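Local structure of deacylase (Burkholderia multivorans, 5THW) at residues D268-I273 with F304-R309; L275-F280 with L316-A321. The protein probably hydrolyses N-carbamoyl amino acids as a zinc-dependent amidase of the peptidase M20 family, and is seen here with N-carbamoyl-beta-alanine bound. One frame throughout, in Å; residues are numbered along the deposited sequence.

Contact 1 (D268-I273 with F304-R309). With URP (N-(aminocarbonyl)-beta-alanine), chain G.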
loop_
_atom_site.group_PDB
_atom_site.type_symbol
_atom_site.label_atom_id
_atom_site.label_comp_id
_atom_site.label_asym_id
_atom_site.label_seq_id
_atom_site.Cartn_x
_atom_site.Cartn_y
_atom_site.Cartn_z
ATOM N N ASP A 268 -5.461 4.487 14.942
ATOM C CA ASP A 268 -6.042 4.237 16.252
ATOM C C ASP A 268 -6.414 5.536 16.961
ATOM O O ASP A 268 -7.442 5.604 17.644
ATOM C CB ASP A 268 -5.075 3.419 17.098
ATOM C CG ASP A 268 -5.759 2.739 18.256
ATOM O OD1 ASP A 268 -6.371 1.671 18.048
ATOM O OD2 ASP A 268 -5.685 3.289 19.377
ATOM N N LEU A 269 -5.586 6.571 16.820
ATOM C CA LEU A 269 -5.906 7.870 17.399
ATOM C C LEU A 269 -7.180 8.438 16.795
ATOM O O LEU A 269 -8.033 8.974 17.515
ATOM C CB LEU A 269 -4.752 8.836 17.171
ATOM C CG LEU A 269 -5.072 10.311 17.400
ATOM C CD1 LEU A 269 -5.190 10.624 18.896
ATOM C CD2 LEU A 269 -4.012 11.166 16.729
ATOM N N VAL A 270 -7.316 8.334 15.472
ATOM C CA VAL A 270 -8.515 8.808 14.791
ATOM C C VAL A 270 -9.747 8.086 15.319
ATOM O O VAL A 270 -10.767 8.714 15.631
ATOM C CB VAL A 270 -8.344 8.636 13.269
ATOM C CG1 VAL A 270 -9.697 8.655 12.538
ATOM C CG2 VAL A 270 -7.423 9.722 12.738
ATOM N N ASN A 271 -9.657 6.762 15.471
ATOM C CA ASN A 271 -10.761 6.001 16.040
ATOM C C ASN A 271 -11.088 6.481 17.446
ATOM O O ASN A 271 -12.261 6.567 17.827
ATOM C CB ASN A 271 -10.419 4.508 16.046
ATOM C CG ASN A 271 -11.531 3.654 16.648
ATOM O OD1 ASN A 271 -12.538 3.406 15.992
ATOM N ND2 ASN A 271 -11.343 3.189 17.881
ATOM N N ARG A 272 -10.055 6.811 18.227
ATOM C CA ARG A 272 -10.260 7.246 19.603
ATOM C C ARG A 272 -10.969 8.599 19.654
ATOM O O ARG A 272 -11.920 8.788 20.423
ATOM C CB ARG A 272 -8.909 7.301 20.323
ATOM C CG ARG A 272 -9.001 7.448 21.822
ATOM C CD ARG A 272 -9.791 6.297 22.412
ATOM N NE ARG A 272 -11.055 6.739 22.998
ATOM C CZ ARG A 272 -12.056 5.923 23.319
ATOM N NH1 ARG A 272 -13.168 6.414 23.856
ATOM N NH2 ARG A 272 -11.946 4.618 23.095
ATOM N N ILE A 273 -10.520 9.550 18.830
ATOM C CA ILE A 273 -11.141 10.873 18.781
ATOM C C ILE A 273 -12.632 10.762 18.479
ATOM O O ILE A 273 -13.454 11.473 19.072
ATOM C CB ILE A 273 -10.400 11.758 17.755
ATOM C CG1 ILE A 273 -9.028 12.156 18.304
ATOM C CG2 ILE A 273 -11.214 12.988 17.366
ATOM C CD1 ILE A 273 -8.126 12.813 17.299
ATOM N N PHE A 304 -1.991 8.890 3.927
ATOM C CA PHE A 304 -3.287 8.378 4.359
ATOM C C PHE A 304 -4.233 9.545 4.607
ATOM O O PHE A 304 -3.818 10.702 4.703
ATOM C CB PHE A 304 -3.150 7.474 5.592
ATOM C CG PHE A 304 -2.664 8.178 6.824
ATOM C CD1 PHE A 304 -1.308 8.387 7.033
ATOM C CD2 PHE A 304 -3.561 8.590 7.801
ATOM C CE1 PHE A 304 -0.856 9.020 8.187
ATOM C CE2 PHE A 304 -3.114 9.219 8.954
ATOM C CZ PHE A 304 -1.762 9.438 9.147
ATOM N N THR A 305 -5.520 9.222 4.718
ATOM C CA THR A 305 -6.560 10.232 4.841
ATOM C C THR A 305 -7.278 10.112 6.184
ATOM O O THR A 305 -7.277 9.058 6.827
ATOM C CB THR A 305 -7.567 10.121 3.695
ATOM O OG1 THR A 305 -8.209 8.843 3.750
ATOM C CG2 THR A 305 -6.843 10.255 2.345
ATOM N N VAL A 306 -7.879 11.226 6.606
ATOM C CA VAL A 306 -8.679 11.308 7.822
ATOM C C VAL A 306 -10.024 11.939 7.483
ATOM O O VAL A 306 -10.092 12.928 6.749
ATOM C CB VAL A 306 -7.954 12.111 8.927
ATOM C CG1 VAL A 306 -8.879 12.359 10.104
ATOM C CG2 VAL A 306 -6.683 11.370 9.395
ATOM N N ASP A 307 -11.089 11.364 8.031
ATOM C CA ASP A 307 -12.468 11.795 7.821
ATOM C C ASP A 307 -13.059 12.100 9.195
ATOM O O ASP A 307 -13.196 11.195 10.024
ATOM C CB ASP A 307 -13.252 10.692 7.099
ATOM C CG ASP A 307 -14.705 11.075 6.785
ATOM O OD1 ASP A 307 -15.100 10.978 5.603
ATOM O OD2 ASP A 307 -15.458 11.460 7.708
ATOM N N PHE A 308 -13.356 13.371 9.461
ATOM C CA PHE A 308 -14.014 13.791 10.693
ATOM C C PHE A 308 -15.396 14.355 10.374
ATOM O O PHE A 308 -15.566 15.101 9.401
ATOM C CB PHE A 308 -13.202 14.852 11.444
ATOM C CG PHE A 308 -12.053 14.305 12.246
ATOM C CD1 PHE A 308 -11.995 12.967 12.591
ATOM C CD2 PHE A 308 -11.056 15.155 12.706
ATOM C CE1 PHE A 308 -10.935 12.471 13.338
ATOM C CE2 PHE A 308 -10.002 14.670 13.463
ATOM C CZ PHE A 308 -9.941 13.322 13.780
ATOM N N ARG A 309 -16.389 14.000 11.185
ATOM C CA ARG A 309 -17.733 14.542 11.023
ATOM C C ARG A 309 -18.366 14.778 12.383
ATOM O O ARG A 309 -18.137 14.011 13.320
ATOM C CB ARG A 309 -18.635 13.612 10.194
ATOM C CG ARG A 309 -18.052 13.235 8.855
ATOM C CD ARG A 309 -18.947 12.343 8.038
ATOM N NE ARG A 309 -18.187 11.739 6.951
ATOM C CZ ARG A 309 -18.685 11.453 5.754
ATOM N NH1 ARG A 309 -19.957 11.727 5.480
ATOM N NH2 ARG A 309 -17.905 10.898 4.830
HETATM O O2 URP G . -22.336 9.203 0.290
HETATM C C2 URP G . -22.381 10.220 -0.376
HETATM N N3 URP G . -22.930 10.223 -1.583
HETATM N N1 URP G . -21.864 11.356 0.072
HETATM C C6 URP G . -20.487 11.712 -0.227
HETATM C C5 URP G . -19.947 12.770 0.725
HETATM C C4 URP G . -19.792 12.120 2.075
HETATM O O42 URP G . -20.586 12.440 2.989
HETATM O O41 URP G . -18.877 11.281 2.228
#
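V270 and I273, one helical turn apart, meet V306 and F308 of the strand in an entirely apolar contact. Methyl CG2 of V270 lies 3.8 Å from CG2 of V306, the two valines lying alongside one another with their ends reversed. The other branch of V270, CG1, is placed anti to the backbone N (chi1 161°) and turns to F308, 4.1 Å from CE1. I273 runs across the phenyl group nearly perpendicularly, its CG2 coming within 3.8 Å of F308 CZ while CD1 reaches the same ring carbon. Both aliphatic side chains approach the ring obliquely. Within the strand, CG1 of V306 sits over the centre of one ring face, so the phenyl group is packed from the strand as well as from the helix. In this M20 dimerisation domain, where helices cover a beta sheet, residues 268-273 of helix 259-275 run nearly parallel to 304-309 of strand 297-310, the segment axes 9.9 Å apart and 2° from parallel. A283 also packs on V270 and F308, and helix 313-334 adds L323 against the F308 side chain. Beyond this apolar layer, D307 and R309 belong to the ligand side of the strand. R309 grips the D307 carboxylate side-on: NE donates to OD2 at 2.8 Å and NH2 to OD1, each oxygen using its syn lone pair near the guanidinium plane. This pairing should fix the rotation of the guanidinium group. R309 NH1 is left to bond O42 of N-carbamoyl-beta-alanine at 2.7 Å. R309 NH2 also reaches O41 of the ligand, at 2.8 Å. H247 and N296 of the second subunit also hydrogen-bond the ligand, as does Q234 of the same chain.

Contact 2 (L275-F280 with L316-A321)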
loop_
_atom_site.group_PDB
_atom_site.type_symbol
_atom_site.label_atom_id
_atom_site.label_comp_id
_atom_site.label_asym_id
_atom_site.label_seq_id
_atom_site.Cartn_x
_atom_site.Cartn_y
_atom_site.Cartn_z
ATOM N N LEU A 275 -14.673 8.104 19.120
ATOM C CA LEU A 275 -15.392 7.544 20.259
ATOM C C LEU A 275 -15.457 8.525 21.423
ATOM O O LEU A 275 -16.366 8.428 22.256
ATOM C CB LEU A 275 -14.757 6.222 20.700
ATOM C CG LEU A 275 -14.759 5.104 19.654
ATOM C CD1 LEU A 275 -13.937 3.925 20.131
ATOM C CD2 LEU A 275 -16.186 4.670 19.342
ATOM N N ASP A 276 -14.519 9.469 21.491
ATOM C CA ASP A 276 -14.528 10.484 22.531
ATOM C C ASP A 276 -15.653 11.492 22.359
ATOM O O ASP A 276 -15.917 12.269 23.281
ATOM C CB ASP A 276 -13.176 11.197 22.551
ATOM C CG ASP A 276 -12.084 10.342 23.163
ATOM O OD1 ASP A 276 -12.428 9.317 23.801
ATOM O OD2 ASP A 276 -10.888 10.677 22.984
ATOM N N HIS A 277 -16.344 11.471 21.227
ATOM C CA HIS A 277 -17.420 12.411 20.964
ATOM C C HIS A 277 -18.673 11.676 20.528
ATOM O O HIS A 277 -19.372 12.092 19.601
ATOM C CB HIS A 277 -16.977 13.449 19.941
ATOM C CG HIS A 277 -15.819 14.270 20.412
ATOM N ND1 HIS A 277 -15.974 15.479 21.053
ATOM C CD2 HIS A 277 -14.489 14.031 20.381
ATOM C CE1 HIS A 277 -14.788 15.961 21.376
ATOM N NE2 HIS A 277 -13.869 15.101 20.977
ATOM N N ALA A 278 -18.971 10.565 21.206
ATOM C CA ALA A 278 -20.206 9.841 20.980
ATOM C C ALA A 278 -21.391 10.684 21.449
ATOM O O ALA A 278 -21.246 11.542 22.319
ATOM C CB ALA A 278 -20.172 8.502 21.716
ATOM N N PRO A 279 -22.592 10.443 20.898
ATOM C CA PRO A 279 -22.979 9.419 19.917
ATOM C C PRO A 279 -22.773 9.795 18.441
ATOM O O PRO A 279 -22.761 8.883 17.609
ATOM C CB PRO A 279 -24.465 9.236 20.201
ATOM C CG PRO A 279 -24.906 10.619 20.572
ATOM C CD PRO A 279 -23.758 11.220 21.354
ATOM N N PHE A 280 -22.606 11.085 18.120
ATOM C CA PHE A 280 -22.628 11.540 16.728
ATOM C C PHE A 280 -21.247 11.750 16.109
ATOM O O PHE A 280 -21.169 12.048 14.910
ATOM C CB PHE A 280 -23.427 12.847 16.590
ATOM C CG PHE A 280 -24.839 12.753 17.078
ATOM C CD1 PHE A 280 -25.650 11.703 16.678
ATOM C CD2 PHE A 280 -25.362 13.714 17.926
ATOM C CE1 PHE A 280 -26.957 11.608 17.120
ATOM C CE2 PHE A 280 -26.669 13.628 18.370
ATOM C CZ PHE A 280 -27.468 12.572 17.965
ATOM N N LEU A 316 -16.610 19.570 16.112
ATOM C CA LEU A 316 -15.806 19.231 14.945
ATOM C C LEU A 316 -14.437 19.907 14.994
ATOM O O LEU A 316 -13.437 19.322 14.564
ATOM C CB LEU A 316 -16.553 19.607 13.667
ATOM C CG LEU A 316 -15.865 19.251 12.342
ATOM C CD1 LEU A 316 -15.458 17.791 12.292
ATOM C CD2 LEU A 316 -16.768 19.606 11.158
ATOM N N ALA A 317 -14.371 21.141 15.510
ATOM C CA ALA A 317 -13.082 21.806 15.694
ATOM C C ALA A 317 -12.270 21.183 16.827
ATOM O O ALA A 317 -11.035 21.166 16.762
ATOM C CB ALA A 317 -13.283 23.300 15.956
ATOM N N GLN A 318 -12.934 20.674 17.870
ATOM C CA GLN A 318 -12.213 19.977 18.934
ATOM C C GLN A 318 -11.561 18.707 18.410
ATOM O O GLN A 318 -10.423 18.385 18.778
ATOM C CB GLN A 318 -13.162 19.634 20.086
ATOM C CG GLN A 318 -13.485 20.773 21.032
ATOM C CD GLN A 318 -14.829 20.597 21.708
ATOM O OE1 GLN A 318 -15.234 19.480 22.035
ATOM N NE2 GLN A 318 -15.518 21.707 21.947
ATOM N N MET A 319 -12.267 17.973 17.544
ATOM C CA MET A 319 -11.682 16.792 16.927
ATOM C C MET A 319 -10.473 17.172 16.082
ATOM O O MET A 319 -9.463 16.460 16.072
ATOM C CB MET A 319 -12.736 16.069 16.088
ATOM C CG MET A 319 -13.893 15.528 16.913
ATOM S SD MET A 319 -15.318 15.048 15.914
ATOM C CE MET A 319 -14.782 13.438 15.335
ATOM N N ASP A 320 -10.559 18.302 15.376
ATOM C CA ASP A 320 -9.429 18.803 14.602
ATOM C C ASP A 320 -8.211 19.054 15.486
ATOM O O ASP A 320 -7.088 18.665 15.141
ATOM C CB ASP A 320 -9.830 20.086 13.882
ATOM C CG ASP A 320 -8.637 20.811 13.302
ATOM O OD1 ASP A 320 -8.150 20.401 12.227
ATOM O OD2 ASP A 320 -8.169 21.778 13.939
ATOM N N ALA A 321 -8.415 19.714 16.630
ATOM C CA ALA A 321 -7.307 20.020 17.533
ATOM C C ALA A 321 -6.689 18.750 18.106
ATOM O O ALA A 321 -5.463 18.651 18.237
ATOM C CB ALA A 321 -7.784 20.938 18.661
#
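The imidazole of H277 is met by two consecutive residues of the helix, M319 over one face and Q318 at the edge. M319 supplies its CG methylene, which stands 3.8 Å above the ring plane, displaced from the ring centre to the CD2 side. With CG 4.1 Å from the centroid of the H277 ring and over the face, this is a CH-pi contact. The sulfur follows at a longer range, SD lying 4.9 Å from the same centroid in an oblique sulfur-aromatic approach. The conformation of M319 explains this order: CG is anti to the carbonyl carbon (chi1 -64°), which sets the methylene against the imidazole, and the bend at chi3 then turns CE off the line of the chain toward strand 297-310. Q318 reaches the ring from another direction. Its chain runs out straight past CG, bringing OE1 near the imidazole plane at 3.6 Å from CE1 of H277. The partner is a ring carbon, so the approach is at most weakly polar, and the amide is tilted 44° from the ring rather than lying flat with it. CB of H277 is directed toward the helix, and the ring plane is turned nearly perpendicular to the plane of CA, CB and CG (chi2 -93°), which presents a face to M319. No hydrogen bond joins the two segments. H277 belongs to the loop that follows helix 259-275 and leads into strand 282-291, and it lies over helix 313-334 on the helical layer of the dimerisation domain. Beneath that helix, M319 packs on F308 and L316 on H310 of strand 297-310, and L316 and A317 touch R235 of strand 225-242.

Contact 1 is buried between helix 259-275 and strand 297-310, whereas contact 2 lies further out, where the loop after that same helix meets helix 313-334. The elements are thus shared: the second helix follows the strand in the chain, and the two contacts touch, with I273 CG2 3.7 Å from M319 CB and F308 CB 3.8 Å from L316 CD1. M319 therefore faces both the core and the loop. Aliphatic and phenyl groups make up the inner contact, while the partly buried outer one sets an imidazole against a thioether chain and an exposed amide. Ligand binding belongs to the strand of contact 1, through R309.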